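Local coordinates for protein 4-alpha-glucanotransferase (Aquifex aeolicus, PDB 1TZ7) that belongs to the amylomaltase (disproportionating enzyme) family and is built around a barrel of parallel strands with helical elaborations, at residues Arg153-Ile161 against Tyr233-Asn241; Lys370-Phe379 against Asn396-Pro407. One frame throughout, in Å; residues are numbered along the deposited sequence.

Contact 1 (Arg153-Ile161 against Tyr233-Asn241); sequences RDYALYMAI and YSSADVWTN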
loop_
_atom_site.group_PDB
_atom_site.type_symbol
_atom_site.label_atom_id
_atom_site.label_comp_id
_atom_site.label_asym_id
_atom_site.label_seq_id
_atom_site.Cartn_x
_atom_site.Cartn_y
_atom_site.Cartn_z
ATOM N N ARG A 153 11.224 12.184 -14.331
ATOM C CA ARG A 153 12.521 12.792 -14.647
ATOM C C ARG A 153 13.413 12.782 -13.418
ATOM O O ARG A 153 14.597 12.461 -13.498
ATOM C CB ARG A 153 12.341 14.234 -15.144
ATOM C CG ARG A 153 11.752 14.344 -16.543
ATOM C CD ARG A 153 10.955 15.634 -16.787
ATOM N NE ARG A 153 11.192 16.188 -18.121
ATOM C CZ ARG A 153 10.696 15.678 -19.255
ATOM N NH1 ARG A 153 10.971 16.258 -20.418
ATOM N NH2 ARG A 153 9.928 14.593 -19.227
ATOM N N ASP A 154 12.831 13.132 -12.276
ATOM C CA ASP A 154 13.564 13.209 -11.030
ATOM C C ASP A 154 13.907 11.820 -10.499
ATOM O O ASP A 154 14.975 11.617 -9.949
ATOM C CB ASP A 154 12.754 13.978 -9.988
ATOM C CG ASP A 154 12.724 15.466 -10.259
ATOM O OD1 ASP A 154 11.632 16.063 -10.203
ATOM O OD2 ASP A 154 13.740 16.118 -10.538
ATOM N N TYR A 155 12.991 10.866 -10.666
ATOM C CA TYR A 155 13.178 9.536 -10.098
ATOM C C TYR A 155 14.238 8.761 -10.862
ATOM O O TYR A 155 15.122 8.167 -10.267
ATOM C CB TYR A 155 11.878 8.742 -10.087
ATOM C CG TYR A 155 12.071 7.323 -9.588
ATOM C CD1 TYR A 155 12.324 7.068 -8.245
ATOM C CD2 TYR A 155 12.027 6.244 -10.464
ATOM C CE1 TYR A 155 12.514 5.773 -7.780
ATOM C CE2 TYR A 155 12.216 4.943 -10.012
ATOM C CZ TYR A 155 12.459 4.714 -8.667
ATOM O OH TYR A 155 12.646 3.424 -8.215
ATOM N N ALA A 156 14.139 8.771 -12.184
ATOM C CA ALA A 156 15.076 8.038 -13.031
ATOM C C ALA A 156 16.505 8.594 -12.901
ATOM O O ALA A 156 17.481 7.847 -12.981
ATOM C CB ALA A 156 14.626 8.087 -14.464
ATOM N N LEU A 157 16.614 9.905 -12.704
ATOM C CA LEU A 157 17.911 10.539 -12.480
ATOM C C LEU A 157 18.430 10.215 -11.078
ATOM O O LEU A 157 19.612 9.984 -10.886
ATOM C CB LEU A 157 17.802 12.053 -12.662
ATOM C CG LEU A 157 19.105 12.847 -12.532
ATOM C CD1 LEU A 157 20.113 12.409 -13.583
ATOM C CD2 LEU A 157 18.832 14.339 -12.637
ATOM N N TYR A 158 17.525 10.205 -10.113
ATOM C CA TYR A 158 17.848 9.818 -8.740
ATOM C C TYR A 158 18.447 8.410 -8.704
ATOM O O TYR A 158 19.435 8.169 -8.023
ATOM C CB TYR A 158 16.575 9.897 -7.881
ATOM C CG TYR A 158 16.625 9.192 -6.538
ATOM C CD1 TYR A 158 17.031 9.867 -5.390
ATOM C CD2 TYR A 158 16.224 7.866 -6.412
ATOM C CE1 TYR A 158 17.057 9.230 -4.151
ATOM C CE2 TYR A 158 16.245 7.218 -5.175
ATOM C CZ TYR A 158 16.661 7.904 -4.053
ATOM O OH TYR A 158 16.683 7.266 -2.830
ATOM N N MET A 159 17.850 7.493 -9.463
ATOM C CA MET A 159 18.293 6.099 -9.482
ATOM C C MET A 159 19.630 5.945 -10.211
ATOM O O MET A 159 20.427 5.082 -9.870
ATOM C CB MET A 159 17.241 5.213 -10.156
ATOM C CG MET A 159 15.941 5.061 -9.360
ATOM S SD MET A 159 16.171 4.246 -7.774
ATOM C CE MET A 159 16.534 2.557 -8.294
ATOM N N ALA A 160 19.861 6.788 -11.215
ATOM C CA ALA A 160 21.085 6.708 -12.026
ATOM C C ALA A 160 22.298 7.229 -11.255
ATOM O O ALA A 160 23.404 6.701 -11.390
ATOM C CB ALA A 160 20.911 7.484 -13.314
ATOM N N ILE A 161 22.081 8.266 -10.446
ATOM C CA ILE A 161 23.145 8.839 -9.619
ATOM C C ILE A 161 23.441 7.932 -8.423
ATOM O O ILE A 161 24.594 7.770 -8.029
ATOM C CB ILE A 161 22.745 10.261 -9.126
ATOM C CG1 ILE A 161 22.542 11.201 -10.317
ATOM C CG2 ILE A 161 23.819 10.829 -8.195
ATOM C CD1 ILE A 161 21.743 12.440 -9.985
ATOM N N TYR A 233 13.244 8.809 4.407
ATOM C CA TYR A 233 14.245 9.860 4.284
ATOM C C TYR A 233 15.101 9.623 3.050
ATOM O O TYR A 233 15.484 10.567 2.357
ATOM C CB TYR A 233 15.132 9.913 5.527
ATOM C CG TYR A 233 16.218 10.956 5.443
ATOM C CD1 TYR A 233 17.559 10.602 5.527
ATOM C CD2 TYR A 233 15.904 12.298 5.267
ATOM C CE1 TYR A 233 18.558 11.559 5.445
ATOM C CE2 TYR A 233 16.894 13.260 5.184
ATOM C CZ TYR A 233 18.218 12.887 5.272
ATOM O OH TYR A 233 19.196 13.837 5.190
ATOM N N SER A 234 15.397 8.351 2.782
ATOM C CA SER A 234 16.152 7.958 1.596
ATOM C C SER A 234 15.215 7.754 0.408
ATOM O O SER A 234 14.967 6.614 -0.021
ATOM C CB SER A 234 16.923 6.668 1.870
ATOM O OG SER A 234 17.825 6.835 2.952
ATOM N N SER A 235 14.693 8.854 -0.118
ATOM C CA SER A 235 13.779 8.802 -1.256
ATOM C C SER A 235 14.004 9.981 -2.201
ATOM O O SER A 235 14.513 11.031 -1.800
ATOM C CB SER A 235 12.319 8.781 -0.775
ATOM O OG SER A 235 11.936 10.027 -0.221
ATOM N N ALA A 236 13.627 9.792 -3.459
ATOM C CA ALA A 236 13.630 10.871 -4.436
ATOM C C ALA A 236 12.713 12.018 -3.998
ATOM O O ALA A 236 12.917 13.152 -4.378
ATOM C CB ALA A 236 13.201 10.347 -5.791
ATOM N N ASP A 237 11.702 11.698 -3.192
ATOM C CA ASP A 237 10.685 12.682 -2.799
ATOM C C ASP A 237 11.245 13.734 -1.847
ATOM O O ASP A 237 10.990 14.919 -2.009
ATOM C CB ASP A 237 9.498 11.985 -2.153
ATOM C CG ASP A 237 8.920 10.900 -3.027
ATOM O OD1 ASP A 237 8.953 9.721 -2.613
ATOM O OD2 ASP A 237 8.419 11.126 -4.147
ATOM N N VAL A 238 12.010 13.293 -0.851
ATOM C CA VAL A 238 12.655 14.220 0.085
ATOM C C VAL A 238 13.763 14.982 -0.632
ATOM O O VAL A 238 13.920 16.184 -0.448
ATOM C CB VAL A 238 13.240 13.476 1.318
ATOM C CG1 VAL A 238 13.880 14.453 2.273
ATOM C CG2 VAL A 238 12.143 12.676 2.033
ATOM N N TRP A 239 14.520 14.269 -1.458
ATOM C CA TRP A 239 15.559 14.875 -2.286
ATOM C C TRP A 239 15.009 16.042 -3.129
ATOM O O TRP A 239 15.623 17.103 -3.197
ATOM C CB TRP A 239 16.177 13.815 -3.200
ATOM C CG TRP A 239 17.265 14.332 -4.086
ATOM C CD1 TRP A 239 18.355 15.058 -3.708
ATOM C CD2 TRP A 239 17.372 14.159 -5.502
ATOM N NE1 TRP A 239 19.135 15.350 -4.802
ATOM C CE2 TRP A 239 18.552 14.809 -5.919
ATOM C CE3 TRP A 239 16.583 13.519 -6.472
ATOM C CZ2 TRP A 239 18.964 14.837 -7.255
ATOM C CZ3 TRP A 239 16.996 13.549 -7.795
ATOM C CH2 TRP A 239 18.176 14.205 -8.172
ATOM N N THR A 240 13.850 15.835 -3.763
ATOM C CA THR A 240 13.296 16.837 -4.700
ATOM C C THR A 240 12.581 17.968 -3.976
ATOM O O THR A 240 12.529 19.083 -4.473
ATOM C CB THR A 240 12.320 16.184 -5.721
ATOM O OG1 THR A 240 11.618 15.094 -5.119
ATOM C CG2 THR A 240 13.069 15.558 -6.859
ATOM N N ASN A 241 12.027 17.676 -2.805
ATOM C CA ASN A 241 11.244 18.663 -2.067
ATOM C C ASN A 241 11.657 18.763 -0.592
ATOM O O ASN A 241 10.846 18.532 0.295
ATOM C CB ASN A 241 9.758 18.328 -2.159
ATOM C CG ASN A 241 9.300 18.099 -3.582
ATOM O OD1 ASN A 241 9.096 16.962 -4.008
ATOM N ND2 ASN A 241 9.136 19.174 -4.325
#
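Y158 lays one face of its ring against A236, and the other side chains group around this meeting. A236 CB stands 3.9 Å from the centroid of the Y158 ring, close to the ring normal, a CH-pi contact. On the same side A236 N sits nearer the rim, 3.5 Å from Y158 CE1. The ring reaches so far because CG is anti to the backbone N (chi1 164°), which carries the phenol away from helix 149-165 and across the first turn of helix 236-240. A236 also touches the edge of the Y155 ring, with CB 4.2 Å from CD1.

Reaching from their own helices, Y158 and W239 pass flank to flank, their ring planes inclined at 45°, neither stacked nor T-shaped; W239 CE3 lies at the edge of the tyrosine ring, while Y158 CB rests 3.7 Å from W239 CZ3. The indole edge also points at the backbone: D154 O lies in the ring plane, 3.5 Å from CZ3, and this carbonyl already accepts the helical bond from Y158 N. W239 NE1 bonds to L176 O. Next to W239 in the chain, the methyl CG2 of T240 lies against D154, 3.4 Å from its CG; D154 OD2 forms a salt bridge with R179, which in turn makes a cation-pi contact with W239.

Aromatic surface and shape make up most of the pairing. S235 stands at the N-cap of the short helix, its OG accepting a weak bond from V238 N while also bonding to S232 O. Segment 236-240 runs at 105° to segment 153-161, their axes 10.0 Å apart. This is an elaborated beta/alpha barrel: a helix inserted between strands 60-62 and 222-227 packs on the short helix after the latter.

Contact 2 (Lys370-Phe379 against Asn396-Pro407); sequences KIPGSRVIEF and NNVYYTSTHDLP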
loop_
_atom_site.group_PDB
_atom_site.type_symbol
_atom_site.label_atom_id
_atom_site.label_comp_id
_atom_site.label_asym_id
_atom_site.label_seq_id
_atom_site.Cartn_x
_atom_site.Cartn_y
_atom_site.Cartn_z
ATOM N N LYS A 370 -16.869 13.505 4.931
ATOM C CA LYS A 370 -17.630 12.310 4.516
ATOM C C LYS A 370 -16.707 11.193 4.055
ATOM O O LYS A 370 -17.068 10.389 3.216
ATOM C CB LYS A 370 -18.632 12.659 3.397
ATOM C CG LYS A 370 -19.600 13.788 3.745
ATOM C CD LYS A 370 -20.552 13.388 4.871
ATOM C CE LYS A 370 -21.979 13.871 4.603
ATOM N NZ LYS A 370 -22.939 13.385 5.637
ATOM N N ILE A 371 -15.515 11.150 4.618
ATOM C CA ILE A 371 -14.569 10.105 4.296
ATOM C C ILE A 371 -14.888 8.859 5.129
ATOM O O ILE A 371 -14.943 8.933 6.355
ATOM C CB ILE A 371 -13.139 10.594 4.578
ATOM C CG1 ILE A 371 -12.800 11.777 3.655
ATOM C CG2 ILE A 371 -12.138 9.460 4.393
ATOM C CD1 ILE A 371 -11.498 12.499 4.015
ATOM N N PRO A 372 -15.113 7.715 4.465
ATOM C CA PRO A 372 -15.377 6.461 5.179
ATOM C C PRO A 372 -14.218 6.076 6.075
ATOM O O PRO A 372 -13.061 6.194 5.665
ATOM C CB PRO A 372 -15.542 5.432 4.047
ATOM C CG PRO A 372 -14.940 6.069 2.842
ATOM C CD PRO A 372 -15.129 7.530 3.003
ATOM N N GLY A 373 -14.527 5.626 7.284
ATOM C CA GLY A 373 -13.523 5.101 8.186
ATOM C C GLY A 373 -13.248 3.628 7.941
ATOM O O GLY A 373 -13.781 3.028 7.004
ATOM N N SER A 374 -12.409 3.051 8.787
ATOM C CA SER A 374 -12.110 1.627 8.739
ATOM C C SER A 374 -12.608 0.949 10.025
ATOM O O SER A 374 -12.499 1.506 11.111
ATOM C CB SER A 374 -10.593 1.407 8.581
ATOM O OG SER A 374 -10.136 1.875 7.324
ATOM N N ARG A 375 -13.158 -0.249 9.882
ATOM C CA ARG A 375 -13.467 -1.100 11.031
ATOM C C ARG A 375 -12.977 -2.521 10.778
ATOM O O ARG A 375 -12.925 -2.976 9.644
ATOM C CB ARG A 375 -14.971 -1.114 11.306
ATOM C CG ARG A 375 -15.582 0.257 11.520
ATOM C CD ARG A 375 -15.255 0.886 12.867
ATOM N NE ARG A 375 -15.657 2.289 12.906
ATOM C CZ ARG A 375 -16.892 2.718 13.196
ATOM N NH1 ARG A 375 -17.157 4.016 13.197
ATOM N NH2 ARG A 375 -17.859 1.852 13.492
ATOM N N VAL A 376 -12.622 -3.211 11.849
ATOM C CA VAL A 376 -12.029 -4.538 11.756
ATOM C C VAL A 376 -12.664 -5.428 12.808
ATOM O O VAL A 376 -12.581 -5.147 13.994
ATOM C CB VAL A 376 -10.483 -4.486 11.978
ATOM C CG1 VAL A 376 -9.848 -5.844 11.694
ATOM C CG2 VAL A 376 -9.852 -3.415 11.094
ATOM N N ILE A 377 -13.309 -6.502 12.372
ATOM C CA ILE A 377 -14.091 -7.335 13.288
ATOM C C ILE A 377 -13.197 -8.077 14.286
ATOM O O ILE A 377 -13.657 -8.501 15.346
ATOM C CB ILE A 377 -14.976 -8.329 12.508
ATOM C CG1 ILE A 377 -16.080 -8.873 13.416
ATOM C CG2 ILE A 377 -14.137 -9.470 11.938
ATOM C CD1 ILE A 377 -17.262 -9.392 12.678
ATOM N N GLU A 378 -11.918 -8.219 13.946
ATOM C CA GLU A 378 -10.934 -8.804 14.867
ATOM C C GLU A 378 -10.771 -7.968 16.159
ATOM O O GLU A 378 -10.365 -8.491 17.195
ATOM C CB GLU A 378 -9.578 -8.944 14.166
ATOM C CG GLU A 378 -8.623 -9.880 14.868
ATOM C CD GLU A 378 -7.383 -10.161 14.057
ATOM O OE1 GLU A 378 -6.284 -9.769 14.498
ATOM O OE2 GLU A 378 -7.504 -10.779 12.976
ATOM N N PHE A 379 -11.089 -6.674 16.077
ATOM C CA PHE A 379 -11.002 -5.764 17.237
ATOM C C PHE A 379 -12.324 -5.693 18.032
ATOM O O PHE A 379 -12.447 -4.898 18.957
ATOM C CB PHE A 379 -10.638 -4.340 16.775
ATOM C CG PHE A 379 -9.242 -4.210 16.187
ATOM C CD1 PHE A 379 -8.924 -3.122 15.379
ATOM C CD2 PHE A 379 -8.255 -5.159 16.447
ATOM C CE1 PHE A 379 -7.653 -2.985 14.839
ATOM C CE2 PHE A 379 -6.983 -5.021 15.906
ATOM C CZ PHE A 379 -6.685 -3.931 15.101
ATOM N N ASN A 396 -21.170 4.404 6.086
ATOM C CA ASN A 396 -19.979 5.007 5.494
ATOM C C ASN A 396 -18.703 4.487 6.153
ATOM O O ASN A 396 -18.007 5.215 6.872
ATOM C CB ASN A 396 -20.042 6.535 5.565
ATOM C CG ASN A 396 -19.134 7.200 4.542
ATOM O OD1 ASN A 396 -18.801 6.609 3.514
ATOM N ND2 ASN A 396 -18.728 8.426 4.822
ATOM N N ASN A 397 -18.408 3.220 5.896
ATOM C CA ASN A 397 -17.238 2.562 6.454
ATOM C C ASN A 397 -16.778 1.455 5.534
ATOM O O ASN A 397 -17.577 0.884 4.778
ATOM C CB ASN A 397 -17.562 1.965 7.825
ATOM C CG ASN A 397 -17.509 2.990 8.939
ATOM O OD1 ASN A 397 -16.555 3.642 9.124
ATOM N ND2 ASN A 397 -18.533 3.096 9.641
ATOM N N VAL A 398 -15.490 1.158 5.594
ATOM C CA VAL A 398 -14.954 -0.080 5.071
ATOM C C VAL A 398 -14.726 -1.054 6.244
ATOM O O VAL A 398 -14.023 -0.732 7.188
ATOM C CB VAL A 398 -13.613 0.170 4.333
ATOM C CG1 VAL A 398 -13.182 -1.074 3.562
ATOM C CG2 VAL A 398 -13.741 1.378 3.384
ATOM N N TYR A 399 -15.336 -2.234 6.163
ATOM C CA TYR A 399 -15.339 -3.210 7.273
ATOM C C TYR A 399 -14.500 -4.422 6.878
ATOM O O TYR A 399 -14.856 -5.151 5.952
ATOM C CB TYR A 399 -16.780 -3.655 7.556
ATOM C CG TYR A 399 -17.051 -4.269 8.936
ATOM C CD1 TYR A 399 -18.271 -4.892 9.198
ATOM C CD2 TYR A 399 -16.107 -4.218 9.966
ATOM C CE1 TYR A 399 -18.549 -5.448 10.436
ATOM C CE2 TYR A 399 -16.379 -4.772 11.211
ATOM C CZ TYR A 399 -17.617 -5.389 11.432
ATOM O OH TYR A 399 -17.913 -5.942 12.647
ATOM N N TYR A 400 -13.395 -4.629 7.587
ATOM C CA TYR A 400 -12.460 -5.723 7.296
ATOM C C TYR A 400 -12.688 -6.884 8.251
ATOM O O TYR A 400 -13.070 -6.681 9.396
ATOM C CB TYR A 400 -11.011 -5.227 7.442
ATOM C CG TYR A 400 -10.638 -4.140 6.463
ATOM C CD1 TYR A 400 -10.928 -2.806 6.727
ATOM C CD2 TYR A 400 -9.998 -4.447 5.268
ATOM C CE1 TYR A 400 -10.586 -1.804 5.826
ATOM C CE2 TYR A 400 -9.653 -3.455 4.359
ATOM C CZ TYR A 400 -9.949 -2.137 4.643
ATOM O OH TYR A 400 -9.612 -1.149 3.733
ATOM N N THR A 401 -12.440 -8.106 7.779
ATOM C CA THR A 401 -12.270 -9.239 8.683
ATOM C C THR A 401 -10.973 -9.060 9.443
ATOM O O THR A 401 -10.946 -9.092 10.671
ATOM C CB THR A 401 -12.252 -10.589 7.900
ATOM O OG1 THR A 401 -11.271 -10.546 6.858
ATOM C CG2 THR A 401 -13.567 -10.819 7.167
ATOM N N SER A 402 -9.896 -8.867 8.696
ATOM C CA SER A 402 -8.611 -8.507 9.272
ATOM C C SER A 402 -7.776 -7.772 8.224
ATOM O O SER A 402 -8.196 -7.631 7.068
ATOM C CB SER A 402 -7.875 -9.763 9.772
ATOM O OG SER A 402 -7.662 -10.686 8.724
ATOM N N THR A 403 -6.610 -7.286 8.626
ATOM C CA THR A 403 -5.733 -6.554 7.709
ATOM C C THR A 403 -4.349 -7.153 7.681
ATOM O O THR A 403 -4.040 -8.084 8.421
ATOM C CB THR A 403 -5.633 -5.059 8.110
ATOM O OG1 THR A 403 -4.882 -4.924 9.328
ATOM C CG2 THR A 403 -7.013 -4.475 8.445
ATOM N N HIS A 404 -3.514 -6.597 6.826
ATOM C CA HIS A 404 -2.172 -7.082 6.635
ATOM C C HIS A 404 -1.247 -6.824 7.848
ATOM O O HIS A 404 -0.185 -7.422 7.953
ATOM C CB HIS A 404 -1.592 -6.450 5.402
ATOM C CG HIS A 404 -1.415 -4.964 5.499
ATOM N ND1 HIS A 404 -2.425 -4.082 5.783
ATOM C CD2 HIS A 404 -0.333 -4.230 5.333
ATOM C CE1 HIS A 404 -1.930 -2.852 5.786
ATOM N NE2 HIS A 404 -0.672 -2.923 5.515
ATOM N N ASP A 405 -1.664 -5.936 8.748
ATOM C CA ASP A 405 -0.905 -5.672 9.987
ATOM C C ASP A 405 -1.306 -6.636 11.115
ATOM O O ASP A 405 -0.763 -6.576 12.206
ATOM C CB ASP A 405 -1.127 -4.233 10.449
ATOM C CG ASP A 405 -0.439 -3.227 9.563
ATOM O OD1 ASP A 405 0.726 -3.473 9.172
ATOM O OD2 ASP A 405 -0.982 -2.164 9.207
ATOM N N LEU A 406 -2.259 -7.512 10.832
ATOM C CA LEU A 406 -2.869 -8.350 11.854
ATOM C C LEU A 406 -2.679 -9.802 11.499
ATOM O O LEU A 406 -2.485 -10.140 10.334
ATOM C CB LEU A 406 -4.366 -8.051 11.946
ATOM C CG LEU A 406 -4.830 -6.972 12.933
ATOM C CD1 LEU A 406 -3.825 -5.843 13.060
ATOM C CD2 LEU A 406 -6.182 -6.434 12.499
ATOM N N PRO A 407 -2.760 -10.676 12.493
ATOM C CA PRO A 407 -2.886 -12.103 12.221
ATOM C C PRO A 407 -4.208 -12.368 11.519
ATOM O O PRO A 407 -5.185 -11.676 11.805
ATOM C CB PRO A 407 -2.854 -12.750 13.623
ATOM C CG PRO A 407 -3.082 -11.645 14.599
ATOM C CD PRO A 407 -2.765 -10.367 13.932
#
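Y399 and R375 are bridge partners in a parallel ladder, and the tyrosine can be followed outward atom by atom. Its CB leaves the sheet on the face shared with R375, and a chi1 of -160° sets the ring opposite the backbone N, toward the neighbouring strand. CD2 meets R375 O at the ring edge, 3.4 Å away, and lies 3.6 Å from R375 CB. CE2 passes 3.7 Å from I377 N. At the tip, OH rests 3.5 Å from I377 CD1 and bonds to H388 O, so a buried hydroxyl is satisfied beside an aliphatic chain; V445 of helix 437-447 packs on both Y399 and I377.

The same carbonyl, R375 O, takes Y400 N in a nearly straight 2.7 Å bond, and R375 N gives to V398 O. Beyond, R375 holds its guanidinium, salt-bridged to E394, with N397 ND2 over one face. On the opposite face of the sheet V376 CG1 meets L406 CD2 tip to tip at 3.8 Å.

P372, just before strand 373-376, bonds through its backbone to A352 of strand 350-352, the fifth, which is consistent with closure of the barrel; 373-376 and 397-400 are the sixth and seventh strands of a (beta/alpha)8 barrel.

Both contacts are buried, yet they belong to different layers of the same enzyme. Contact 2 joins two adjacent strands of the barrel wall, so a regular ladder of backbone bonds sets the register and side chains fill in around it. Contact 1 lies farther out, where a helix of the inserted region meets a short helix beyond a barrel strand; aromatic faces and edges do the work there. In each, a charged residue finds its partner outside the pair: R179 for D154, E394 for R375. The two share no element, sit on opposite sides of the chain's centre, and have centres about 33 Å apart. Ladder bonds unite one, side-chain fit the other.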